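PDB 4LUN: nonsense-mediated mRNA decay protein 2 from Saccharomyces cerevisiae, which takes part in nonsense-mediated decay of mRNAs with premature stop codons, this chain being its N-terminal MIF4G domain, while the full-length protein binds UPF1 through its C-terminus. Local coordinates for residues A[51-56]-A[93-98]; A[58-63]-A[98-103]; A[120-125]-A[188-193]; A[139-144]-A[200-205]. All coordinates share one frame; numbering follows the deposited sequence. Where two conformers were deposited one is given.

Contact 1 of 4, residues A[51-56]-A[93-98]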
loop_
_atom_site.group_PDB
_atom_site.type_symbol
_atom_site.label_atom_id
_atom_site.label_comp_id
_atom_site.label_asym_id
_atom_site.label_seq_id
_atom_site.Cartn_x
_atom_site.Cartn_y
_atom_site.Cartn_z
ATOM N N GLY A 51 20.748 6.759 3.535
ATOM C CA GLY A 51 21.803 7.653 3.981
ATOM C C GLY A 51 21.417 9.122 4.032
ATOM O O GLY A 51 21.989 9.893 4.806
ATOM N N SER A 52 20.444 9.513 3.209
ATOM C CA SER A 52 20.012 10.908 3.137
ATOM C C SER A 52 19.336 11.378 4.428
ATOM O O SER A 52 19.182 12.577 4.657
ATOM C CB SER A 52 19.072 11.121 1.944
ATOM O OG SER A 52 17.813 10.509 2.158
ATOM N N GLU A 53 18.943 10.421 5.264
ATOM C CA GLU A 53 18.221 10.700 6.501
ATOM C C GLU A 53 19.021 11.529 7.513
ATOM O O GLU A 53 18.510 12.501 8.070
ATOM C CB GLU A 53 17.781 9.383 7.145
ATOM C CG GLU A 53 18.354 8.155 6.454
ATOM C CD GLU A 53 18.680 7.037 7.421
ATOM O OE1 GLU A 53 19.104 7.341 8.556
ATOM O OE2 GLU A 53 18.513 5.854 7.044
ATOM N N SER A 54 20.271 11.142 7.747
ATOM C CA SER A 54 21.078 11.761 8.800
ATOM C C SER A 54 21.366 13.243 8.559
ATOM O O SER A 54 21.324 14.052 9.488
ATOM C CB SER A 54 22.386 10.991 9.001
ATOM O OG SER A 54 22.467 10.463 10.315
ATOM N N SER A 55 21.656 13.596 7.312
ATOM C CA SER A 55 21.936 14.984 6.962
ATOM C C SER A 55 20.703 15.856 7.170
ATOM O O SER A 55 20.797 16.962 7.700
ATOM C CB SER A 55 22.422 15.086 5.514
ATOM O OG SER A 55 22.434 16.434 5.071
ATOM N N LEU A 56 19.547 15.345 6.754
ATOM C CA LEU A 56 18.287 16.064 6.913
ATOM C C LEU A 56 17.896 16.205 8.381
ATOM O O LEU A 56 17.305 17.210 8.778
ATOM C CB LEU A 56 17.171 15.357 6.139
ATOM C CG LEU A 56 17.191 15.521 4.619
ATOM C CD1 LEU A 56 16.476 14.361 3.937
ATOM C CD2 LEU A 56 16.550 16.839 4.224
ATOM N N ALA A 93 12.960 7.067 4.385
ATOM C CA ALA A 93 11.746 7.878 4.345
ATOM C C ALA A 93 11.051 7.876 5.707
ATOM O O ALA A 93 10.554 8.907 6.161
ATOM C CB ALA A 93 10.801 7.376 3.268
ATOM N N VAL A 94 11.019 6.717 6.355
ATOM C CA VAL A 94 10.391 6.607 7.670
ATOM C C VAL A 94 11.096 7.483 8.717
ATOM O O VAL A 94 10.443 8.171 9.496
ATOM C CB VAL A 94 10.338 5.144 8.164
ATOM C CG1 VAL A 94 9.913 5.090 9.627
ATOM C CG2 VAL A 94 9.399 4.317 7.288
ATOM N N GLU A 95 12.425 7.456 8.730
ATOM C CA GLU A 95 13.184 8.256 9.690
ATOM C C GLU A 95 13.012 9.753 9.449
ATOM O O GLU A 95 12.871 10.530 10.391
ATOM C CB GLU A 95 14.669 7.894 9.642
ATOM C CG GLU A 95 14.990 6.498 10.148
ATOM C CD GLU A 95 15.085 6.418 11.662
ATOM O OE1 GLU A 95 14.972 7.466 12.342
ATOM O OE2 GLU A 95 15.289 5.298 12.173
ATOM N N ILE A 96 13.035 10.148 8.181
ATOM C CA ILE A 96 12.850 11.541 7.791
ATOM C C ILE A 96 11.451 12.059 8.126
ATOM O O ILE A 96 11.301 13.143 8.688
ATOM C CB ILE A 96 13.126 11.718 6.290
ATOM C CG1 ILE A 96 14.593 11.404 5.992
ATOM C CG2 ILE A 96 12.762 13.120 5.830
ATOM C CD1 ILE A 96 14.874 11.126 4.525
ATOM N N ILE A 97 10.424 11.292 7.789
ATOM C CA ILE A 97 9.060 11.705 8.104
ATOM C C ILE A 97 8.846 11.753 9.613
ATOM O O ILE A 97 8.170 12.644 10.106
ATOM C CB ILE A 97 8.000 10.796 7.443
ATOM C CG1 ILE A 97 8.123 10.857 5.918
ATOM C CG2 ILE A 97 6.588 11.206 7.860
ATOM C CD1 ILE A 97 7.987 12.253 5.361
ATOM N N SER A 98 9.426 10.801 10.342
ATOM C CA SER A 98 9.322 10.788 11.802
ATOM C C SER A 98 9.938 12.045 12.412
ATOM O O SER A 98 9.372 12.624 13.335
ATOM C CB SER A 98 9.974 9.541 12.400
ATOM O OG SER A 98 9.247 8.375 12.055
#

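Contact 2 of 4, residues A[58-63]-A[98-103]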
loop_
_atom_site.group_PDB
_atom_site.type_symbol
_atom_site.label_atom_id
_atom_site.label_comp_id
_atom_site.label_asym_id
_atom_site.label_seq_id
_atom_site.Cartn_x
_atom_site.Cartn_y
_atom_site.Cartn_z
ATOM N N LYS A 58 19.936 16.562 10.816
ATOM C CA LYS A 58 20.793 17.614 11.359
ATOM C C LYS A 58 20.162 18.982 11.128
ATOM O O LYS A 58 20.134 19.820 12.031
ATOM C CB LYS A 58 22.183 17.555 10.724
ATOM C CG LYS A 58 23.238 18.390 11.439
ATOM C CD LYS A 58 24.605 18.214 10.795
ATOM C CE LYS A 58 24.593 18.679 9.345
ATOM N NZ LYS A 58 24.963 17.594 8.386
ATOM N N ASP A 59 19.653 19.198 9.917
ATOM C CA ASP A 59 18.961 20.438 9.570
ATOM C C ASP A 59 17.742 20.670 10.449
ATOM O O ASP A 59 17.476 21.793 10.871
ATOM C CB ASP A 59 18.521 20.425 8.104
ATOM C CG ASP A 59 19.690 20.481 7.135
ATOM O OD1 ASP A 59 20.354 21.538 7.059
ATOM O OD2 ASP A 59 19.931 19.476 6.435
ATOM N N LEU A 60 16.989 19.606 10.713
ATOM C CA LEU A 60 15.819 19.706 11.578
ATOM C C LEU A 60 16.199 20.114 12.992
ATOM O O LEU A 60 15.388 20.693 13.717
ATOM C CB LEU A 60 15.041 18.386 11.590
ATOM C CG LEU A 60 14.142 18.232 10.369
ATOM C CD1 LEU A 60 13.673 16.792 10.212
ATOM C CD2 LEU A 60 12.963 19.178 10.501
ATOM N N SER A 61 17.433 19.817 13.384
ATOM C CA SER A 61 17.903 20.194 14.709
ATOM C C SER A 61 18.662 21.514 14.687
ATOM O O SER A 61 19.087 22.002 15.732
ATOM C CB SER A 61 18.778 19.095 15.321
ATOM O OG SER A 61 20.081 19.100 14.768
ATOM N N GLU A 62 18.829 22.094 13.501
ATOM C CA GLU A 62 19.578 23.348 13.374
ATOM C C GLU A 62 18.771 24.460 12.713
ATOM O O GLU A 62 18.929 25.639 13.045
ATOM C CB GLU A 62 20.875 23.119 12.591
ATOM C CG GLU A 62 21.930 22.330 13.354
ATOM C CD GLU A 62 23.137 21.983 12.499
ATOM O OE1 GLU A 62 23.138 22.319 11.296
ATOM O OE2 GLU A 62 24.085 21.369 13.033
ATOM N N ALA A 63 17.918 24.087 11.767
ATOM C CA ALA A 63 17.160 25.072 11.002
ATOM C C ALA A 63 15.780 25.319 11.584
ATOM O O ALA A 63 15.127 24.398 12.081
ATOM C CB ALA A 63 17.048 24.646 9.552
ATOM N N SER A 98 9.426 10.801 10.342
ATOM C CA SER A 98 9.322 10.788 11.802
ATOM C C SER A 98 9.938 12.045 12.412
ATOM O O SER A 98 9.372 12.624 13.335
ATOM C CB SER A 98 9.974 9.541 12.400
ATOM O OG SER A 98 9.247 8.375 12.055
ATOM N N GLY A 99 11.091 12.458 11.892
ATOM C CA GLY A 99 11.744 13.677 12.348
ATOM C C GLY A 99 10.881 14.903 12.129
ATOM O O GLY A 99 10.725 15.739 13.019
ATOM N N LEU A 100 10.311 15.007 10.935
ATOM C CA LEU A 100 9.459 16.134 10.599
ATOM C C LEU A 100 8.208 16.125 11.459
ATOM O O LEU A 100 7.765 17.172 11.917
ATOM C CB LEU A 100 9.101 16.109 9.115
ATOM C CG LEU A 100 10.204 16.635 8.200
ATOM C CD1 LEU A 100 9.967 16.180 6.776
ATOM C CD2 LEU A 100 10.256 18.157 8.282
ATOM N N HIS A 101 7.643 14.942 11.682
ATOM C CA HIS A 101 6.476 14.809 12.546
ATOM C C HIS A 101 6.814 15.196 13.991
ATOM O O HIS A 101 6.004 15.804 14.698
ATOM C CB HIS A 101 5.920 13.371 12.483
ATOM C CG HIS A 101 4.892 13.081 13.526
ATOM N ND1 HIS A 101 3.621 13.614 13.491
ATOM C CD2 HIS A 101 4.952 12.328 14.650
ATOM C CE1 HIS A 101 2.942 13.199 14.542
ATOM N NE2 HIS A 101 3.727 12.417 15.267
ATOM N N GLN A 102 8.016 14.850 14.429
ATOM C CA GLN A 102 8.420 15.149 15.802
ATOM C C GLN A 102 8.669 16.645 15.993
ATOM O O GLN A 102 8.437 17.188 17.078
ATOM C CB GLN A 102 9.653 14.331 16.180
ATOM C CG GLN A 102 9.325 12.860 16.413
ATOM C CD GLN A 102 10.536 11.974 16.340
ATOM O OE1 GLN A 102 11.660 12.431 16.526
ATOM N NE2 GLN A 102 10.317 10.695 16.050
ATOM N N ARG A 103 9.128 17.308 14.934
ATOM C CA ARG A 103 9.358 18.754 14.984
ATOM C C ARG A 103 8.051 19.542 14.935
ATOM O O ARG A 103 7.869 20.507 15.688
ATOM C CB ARG A 103 10.255 19.206 13.826
ATOM C CG ARG A 103 11.760 19.123 14.073
ATOM C CD ARG A 103 12.276 20.233 14.999
ATOM N NE ARG A 103 11.779 21.568 14.650
ATOM C CZ ARG A 103 12.410 22.435 13.859
ATOM N NH1 ARG A 103 13.580 22.125 13.311
ATOM N NH2 ARG A 103 11.865 23.622 13.611
#

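Contact 3 of 4, residues A[120-125]-A[188-193]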
loop_
_atom_site.group_PDB
_atom_site.type_symbol
_atom_site.label_atom_id
_atom_site.label_comp_id
_atom_site.label_asym_id
_atom_site.label_seq_id
_atom_site.Cartn_x
_atom_site.Cartn_y
_atom_site.Cartn_z
ATOM N N PHE A 120 -4.643 6.446 -3.056
ATOM C CA PHE A 120 -5.420 5.232 -2.944
ATOM C C PHE A 120 -6.818 5.343 -3.544
ATOM O O PHE A 120 -7.552 4.365 -3.584
ATOM C CB PHE A 120 -5.497 4.808 -1.464
ATOM C CG PHE A 120 -4.151 4.540 -0.864
ATOM C CD1 PHE A 120 -3.281 3.652 -1.486
ATOM C CD2 PHE A 120 -3.744 5.186 0.283
ATOM C CE1 PHE A 120 -2.024 3.405 -0.966
ATOM C CE2 PHE A 120 -2.480 4.958 0.819
ATOM C CZ PHE A 120 -1.618 4.059 0.189
ATOM N N GLU A 121 -7.189 6.530 -4.017
ATOM C CA GLU A 121 -8.480 6.663 -4.688
ATOM C C GLU A 121 -8.407 5.890 -6.008
ATOM O O GLU A 121 -7.471 6.079 -6.792
ATOM C CB GLU A 121 -8.788 8.146 -4.934
ATOM C CG GLU A 121 -10.140 8.416 -5.626
ATOM C CD GLU A 121 -11.335 8.370 -4.680
ATOM O OE1 GLU A 121 -11.240 8.929 -3.569
ATOM O OE2 GLU A 121 -12.383 7.789 -5.052
ATOM N N ASN A 122 -9.375 5.011 -6.243
ATOM C CA ASN A 122 -9.390 4.234 -7.481
ATOM C C ASN A 122 -9.623 5.145 -8.671
ATOM O O ASN A 122 -10.297 6.176 -8.554
ATOM C CB ASN A 122 -10.491 3.173 -7.455
ATOM C CG ASN A 122 -10.182 2.007 -6.532
ATOM O OD1 ASN A 122 -9.030 1.781 -6.144
ATOM N ND2 ASN A 122 -11.224 1.278 -6.154
ATOM N N PRO A 123 -9.085 4.762 -9.835
ATOM C CA PRO A 123 -9.443 5.496 -11.049
ATOM C C PRO A 123 -10.952 5.428 -11.230
ATOM O O PRO A 123 -11.576 4.468 -10.793
ATOM C CB PRO A 123 -8.739 4.708 -12.161
ATOM C CG PRO A 123 -7.614 3.992 -11.477
ATOM C CD PRO A 123 -8.136 3.664 -10.090
ATOM N N SER A 124 -11.522 6.451 -11.861
ATOM C CA SER A 124 -12.950 6.496 -12.123
ATOM C C SER A 124 -13.214 6.253 -13.603
ATOM O O SER A 124 -14.264 6.625 -14.126
ATOM C CB SER A 124 -13.519 7.862 -11.708
ATOM O OG SER A 124 -12.642 8.914 -12.092
ATOM N N VAL A 125 -12.244 5.629 -14.270
ATOM C CA VAL A 125 -12.388 5.211 -15.661
ATOM C C VAL A 125 -11.999 3.748 -15.764
ATOM O O VAL A 125 -11.443 3.183 -14.823
ATOM C CB VAL A 125 -11.469 6.018 -16.589
ATOM C CG1 VAL A 125 -11.934 7.473 -16.687
ATOM C CG2 VAL A 125 -10.026 5.950 -16.081
ATOM N N ARG A 188 -9.879 -2.005 1.333
ATOM C CA ARG A 188 -11.196 -2.279 0.750
ATOM C C ARG A 188 -11.413 -1.521 -0.559
ATOM O O ARG A 188 -12.096 -2.013 -1.473
ATOM C CB ARG A 188 -12.327 -1.961 1.726
ATOM C CG ARG A 188 -13.637 -2.608 1.289
ATOM C CD ARG A 188 -14.496 -3.006 2.464
ATOM N NE ARG A 188 -15.256 -1.875 2.976
ATOM C CZ ARG A 188 -16.328 -1.996 3.751
ATOM N NH1 ARG A 188 -16.767 -3.200 4.093
ATOM N NH2 ARG A 188 -16.963 -0.914 4.175
ATOM N N GLU A 189 -10.844 -0.325 -0.645
ATOM C CA GLU A 189 -10.901 0.458 -1.876
ATOM C C GLU A 189 -10.016 -0.149 -2.973
ATOM O O GLU A 189 -10.509 -0.523 -4.025
ATOM C CB GLU A 189 -10.521 1.927 -1.614
ATOM C CG GLU A 189 -10.308 2.791 -2.885
ATOM C CD GLU A 189 -11.604 3.330 -3.489
ATOM O OE1 GLU A 189 -12.693 2.891 -3.059
ATOM O OE2 GLU A 189 -11.530 4.206 -4.391
ATOM N N ILE A 190 -8.716 -0.253 -2.720
ATOM C CA ILE A 190 -7.778 -0.609 -3.789
ATOM C C ILE A 190 -7.893 -2.062 -4.270
ATOM O O ILE A 190 -7.578 -2.364 -5.417
ATOM C CB ILE A 190 -6.317 -0.231 -3.431
ATOM C CG1 ILE A 190 -5.787 -1.077 -2.260
ATOM C CG2 ILE A 190 -6.218 1.286 -3.142
ATOM C CD1 ILE A 190 -4.379 -0.643 -1.809
ATOM N N LEU A 191 -8.379 -2.959 -3.420
ATOM C CA LEU A 191 -8.543 -4.335 -3.852
ATOM C C LEU A 191 -9.718 -4.489 -4.808
ATOM O O LEU A 191 -9.855 -5.525 -5.463
ATOM C CB LEU A 191 -8.734 -5.258 -2.655
ATOM C CG LEU A 191 -7.495 -5.402 -1.780
ATOM C CD1 LEU A 191 -7.812 -6.314 -0.599
ATOM C CD2 LEU A 191 -6.346 -5.970 -2.582
ATOM N N ASN A 192 -10.545 -3.448 -4.892
ATOM C CA ASN A 192 -11.809 -3.548 -5.618
ATOM C C ASN A 192 -11.896 -2.672 -6.870
ATOM O O ASN A 192 -12.976 -2.228 -7.264
ATOM C CB ASN A 192 -12.985 -3.277 -4.676
ATOM C CG ASN A 192 -13.254 -4.447 -3.734
ATOM O OD1 ASN A 192 -13.798 -5.474 -4.146
ATOM N ND2 ASN A 192 -12.862 -4.304 -2.473
ATOM N N TYR A 193 -10.759 -2.428 -7.502
ATOM C CA TYR A 193 -10.781 -1.785 -8.811
ATOM C C TYR A 193 -10.572 -2.853 -9.878
ATOM O O TYR A 193 -9.501 -3.458 -9.952
ATOM C CB TYR A 193 -9.702 -0.717 -8.926
ATOM C CG TYR A 193 -9.642 -0.079 -10.300
ATOM C CD1 TYR A 193 -10.664 0.759 -10.748
ATOM C CD2 TYR A 193 -8.568 -0.308 -11.144
ATOM C CE1 TYR A 193 -10.609 1.344 -12.014
ATOM C CE2 TYR A 193 -8.508 0.265 -12.406
ATOM C CZ TYR A 193 -9.530 1.093 -12.835
ATOM O OH TYR A 193 -9.450 1.669 -14.101
#

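Contact 4 of 4, residues A[139-144]-A[200-205]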
loop_
_atom_site.group_PDB
_atom_site.type_symbol
_atom_site.label_atom_id
_atom_site.label_comp_id
_atom_site.label_asym_id
_atom_site.label_seq_id
_atom_site.Cartn_x
_atom_site.Cartn_y
_atom_site.Cartn_z
ATOM N N ARG A 139 2.680 0.977 -8.589
ATOM C CA ARG A 139 2.770 2.235 -7.864
ATOM C C ARG A 139 1.938 2.187 -6.580
ATOM O O ARG A 139 2.403 2.588 -5.515
ATOM C CB ARG A 139 2.323 3.395 -8.751
ATOM C CG ARG A 139 2.372 4.722 -8.034
ATOM C CD ARG A 139 2.457 5.896 -8.988
ATOM N NE ARG A 139 2.829 7.109 -8.266
ATOM C CZ ARG A 139 4.016 7.698 -8.348
ATOM N NH1 ARG A 139 4.963 7.203 -9.141
ATOM N NH2 ARG A 139 4.252 8.795 -7.645
ATOM N N VAL A 140 0.718 1.680 -6.694
ATOM C CA VAL A 140 -0.187 1.563 -5.541
ATOM C C VAL A 140 0.429 0.714 -4.441
ATOM O O VAL A 140 0.322 1.057 -3.259
ATOM C CB VAL A 140 -1.539 0.963 -5.969
ATOM C CG1 VAL A 140 -2.344 0.497 -4.734
ATOM C CG2 VAL A 140 -2.320 1.994 -6.741
ATOM N N LYS A 141 1.081 -0.378 -4.828
ATOM C CA LYS A 141 1.680 -1.292 -3.863
ATOM C C LYS A 141 2.810 -0.603 -3.132
ATOM O O LYS A 141 2.967 -0.785 -1.930
ATOM C CB LYS A 141 2.189 -2.577 -4.547
ATOM C CG LYS A 141 1.060 -3.445 -5.080
ATOM C CD LYS A 141 1.542 -4.824 -5.533
ATOM C CE LYS A 141 2.709 -4.746 -6.481
ATOM N NZ LYS A 141 2.941 -6.072 -7.147
ATOM N N GLY A 142 3.594 0.186 -3.850
ATOM C CA GLY A 142 4.660 0.954 -3.217
ATOM C C GLY A 142 4.113 1.987 -2.249
ATOM O O GLY A 142 4.639 2.173 -1.143
ATOM N N ASN A 143 3.072 2.689 -2.681
ATOM C CA ASN A 143 2.421 3.670 -1.824
ATOM C C ASN A 143 1.811 3.016 -0.592
ATOM O O ASN A 143 1.889 3.562 0.512
ATOM C CB ASN A 143 1.350 4.434 -2.605
ATOM C CG ASN A 143 1.945 5.327 -3.687
ATOM O OD1 ASN A 143 3.115 5.714 -3.608
ATOM N ND2 ASN A 143 1.137 5.674 -4.679
ATOM N N LEU A 144 1.205 1.849 -0.778
ATOM C CA LEU A 144 0.632 1.125 0.354
ATOM C C LEU A 144 1.724 0.689 1.315
ATOM O O LEU A 144 1.551 0.738 2.529
ATOM C CB LEU A 144 -0.160 -0.103 -0.141
ATOM C CG LEU A 144 -0.736 -1.064 0.905
ATOM C CD1 LEU A 144 -1.821 -0.368 1.737
ATOM C CD2 LEU A 144 -1.297 -2.291 0.206
ATOM N N THR A 200 -5.540 -6.888 -8.895
ATOM C CA THR A 200 -5.509 -6.484 -7.487
ATOM C C THR A 200 -5.182 -7.640 -6.557
ATOM O O THR A 200 -4.849 -7.411 -5.394
ATOM C CB THR A 200 -6.805 -5.810 -7.000
ATOM O OG1 THR A 200 -7.849 -6.777 -6.926
ATOM C CG2 THR A 200 -7.200 -4.673 -7.935
ATOM N N THR A 201 -5.275 -8.875 -7.043
ATOM C CA THR A 201 -4.919 -10.013 -6.191
ATOM C C THR A 201 -3.442 -9.915 -5.808
ATOM O O THR A 201 -3.044 -10.389 -4.741
ATOM C CB THR A 201 -5.210 -11.392 -6.836
ATOM O OG1 THR A 201 -4.450 -11.531 -8.036
ATOM C CG2 THR A 201 -6.695 -11.591 -7.136
ATOM N N THR A 202 -2.627 -9.305 -6.662
ATOM C CA THR A 202 -1.212 -9.135 -6.335
ATOM C C THR A 202 -0.941 -8.067 -5.268
ATOM O O THR A 202 0.113 -8.072 -4.627
ATOM C CB THR A 202 -0.336 -8.894 -7.584
ATOM O OG1 THR A 202 -0.511 -7.548 -8.056
ATOM C CG2 THR A 202 -0.704 -9.886 -8.680
ATOM N N ILE A 203 -1.877 -7.142 -5.063
ATOM C CA ILE A 203 -1.756 -6.204 -3.943
ATOM C C ILE A 203 -1.931 -7.005 -2.650
ATOM O O ILE A 203 -1.209 -6.818 -1.661
ATOM C CB ILE A 203 -2.846 -5.110 -4.005
ATOM C CG1 ILE A 203 -2.719 -4.264 -5.261
ATOM C CG2 ILE A 203 -2.768 -4.199 -2.787
ATOM C CD1 ILE A 203 -3.940 -3.353 -5.467
ATOM N N ALA A 204 -2.897 -7.918 -2.668
ATOM C CA ALA A 204 -3.212 -8.699 -1.477
ATOM C C ALA A 204 -2.032 -9.583 -1.100
ATOM O O ALA A 204 -1.662 -9.651 0.072
ATOM C CB ALA A 204 -4.430 -9.546 -1.719
ATOM N N THR A 205 -1.449 -10.260 -2.089
ATOM C CA THR A 205 -0.333 -11.163 -1.798
ATOM C C THR A 205 0.921 -10.404 -1.386
ATOM O O THR A 205 1.653 -10.830 -0.493
ATOM C CB THR A 205 -0.026 -12.128 -2.969
ATOM O OG1 THR A 205 0.264 -11.380 -4.154
ATOM C CG2 THR A 205 -1.225 -12.978 -3.241
#

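Contact 1 of 4, residues A[51-56]-A[93-98]
I96 drives its side chain between S52, E53 and L56, and it carries most of the touch between these two helices. Its CD1 methyl has two neighbours: CD1 of L56 lies 3.7 Å from I96 CD1, the two apolar chains meeting at a slant, and OG of S52 comes within 3.8 Å of the same I96 CD1. Nearer the backbone, CG1 of I96 rests 3.7 Å from CA of E53, so part of the isoleucine packs directly on the main chain of the opposing helix. With CG1 anti to the carbonyl carbon (chi1 -64°) and chi2 extended at 162°, I96 reaches outward and brings CD1 up to the leucine. Next to it, CB of E53 and CB of E95 stand 4.3 Å apart, while their carboxylates keep farther away, E53 OE1 lying 5.6 Å from E95 OE1. The end of E95 leads away from E53 and is paired with R5 in a salt bridge, which probably eases the like-charge proximity. S52 OG is likewise engaged, bonded to the carbonyl O of V49, and offers the methyl van der Waals contact. In the next shell, F48 packs on I96, and F40, K43 and L44 of helix 34-44 pack on L56. Replacing I96 with an alanine would probably open a gap beside L56 CD1 and S52 OG and strip the E53 backbone of its apolar cover. Helices 52-60 and 87-104 run nearly parallel here, their local axes 15° apart with a closest approach of 9.0 Å, side-by-side packing in keeping with the HEAT-repeat-like, all-helical N-terminal MIF4G domain of Upf2.

Contact 2 of 4, residues A[58-63]-A[98-103]
Bends at chi2 (-75°) and chi3 (-47°) curl the R103 side chain across L60, bringing its guanidinium to the backbone carbonyls of L60 and A63. NH1 of R103 donates to O of A63 over 3.0 Å in a fairly straight bond, N-H...O angle 162°, with the acceptor near the guanidinium plane and its C=O pointing almost directly at the nitrogen. O of L60 also lies at this edge, but its modelled separation from R103 NH1 is too short to be trusted in detail. The aliphatic part of the arginine packs too, CG of R103 lying 3.8 Å from CD2 of L60. That leucine methyl has a second neighbour: L60 CD2 meets L100 CD2 at 3.6 Å, the two leucines crossing at about a right angle. The other branch of L60 settles on the main chain, CD1 standing 3.9 Å from C of G99; a CB at G99 would be tight against L60 CD1, so the glycine suits the close approach. K43 and R36 of helix 34-44 hold D59, just before L60, by salt bridges. Through its bond to A63 O, R103 ties the turn that follows helix 52-60 to helix 87-104 within the MIF4G helical fold.

Contact 3 of 4, residues A[120-125]-A[188-193]
N122 and E189 grip each other through two hydrogen bonds, joining the loop between helices 106-116 and 130-152 of the MIF4G domain to residues 188-193, the last part of helix 182-190 and the turn after it. The backbone N of N122 donates over 3.0 Å to OE2 of E189, which accepts with the lone pair facing away from its other oxygen. The side-chain ND2 of N122 donates to O of E189 at 2.9 Å, approaching from above the carbonyl plane; N192 N reaches that oxygen from the opposite face, so two donors hold it. The N122 amide and E189 carboxylate are stacked, their planes 11° apart. A third bond, 2.6 Å from Y193 OH to O of V125, holds the chain at V125. OE2 of E121 comes within 3.7 Å of OE2 of E189, a like-charge approach probably offset by the N-H donors each carboxylate receives, F171 N at E121 OE1 and N122 N at E189. Y193 ends a type I turn that starts at I190, and its CG, anti to the backbone N (chi1 177°), brings the ring against P123 and V125. F120 CB packs 4.0 Å from I190 CG2. P123 makes a CH-pi contact, its CD 3.8 Å from the Y193 ring centroid and only 6° off the ring normal.

Contact 4 of 4, residues A[139-144]-A[200-205]
Two helices of the all-helical MIF4G domain, 130-152 and 201-210, pack here through V140, K141 and L144 on one and T202 and I203 on the other. The local axes cross at -29° and approach to 10.2 Å. I203 takes neighbours on each of its branches: its CG2 meets CD2 of L144 at 3.8 Å, its CD1 lies a looser 4.2 Å from CG1 of V140, and its CG1 is 3.9 Å from CG of K141. The lysine starts with CG anti to the carbonyl carbon (chi1 -68°) and bends at chi3 (-51°), which lays its methylenes along the opposing helix, CD of K141 resting 3.7 Å from O of T202. NZ of K141 remains 3.9 Å from OG1 of T202, whose hydroxyl is bonded to O of F199. I190 of helix 182-190 packs on both V140 and L144 and continues the apolar patch. A serine in place of K141 would probably leave I203 CG1 and the T202 carbonyl without their aliphatic cover and open a gap at this margin. The contact thus depends on dispersion and burial: hydrocarbon parts do the joining, and the lysine, only partly buried, closes the apolar interior with its methylenes while its ammonium probably stays near solvent.

Contacts 1 and 2 are successive patches of one interface, between helices 52-60 and 87-104; their centres lie 9 Å apart and they share S98. Contacts 3 and 4 form a second cluster, with centres 11 Å apart and direct touches: O of L191 lies 2.8 Å from OG1 of T200, a probable hydrogen bond, and CZ of F120 packs 3.6 Å from the backbone O of N143. I190 of contact 3 also packs on V140 and I203 of contact 4, so F120, which touches both I190 and N143, links the two. The clusters do not touch, the nearest atoms of contacts 1 and 4 being about 9 Å apart, and contacts 1 and 3 lie on opposite sides of the chain's centre.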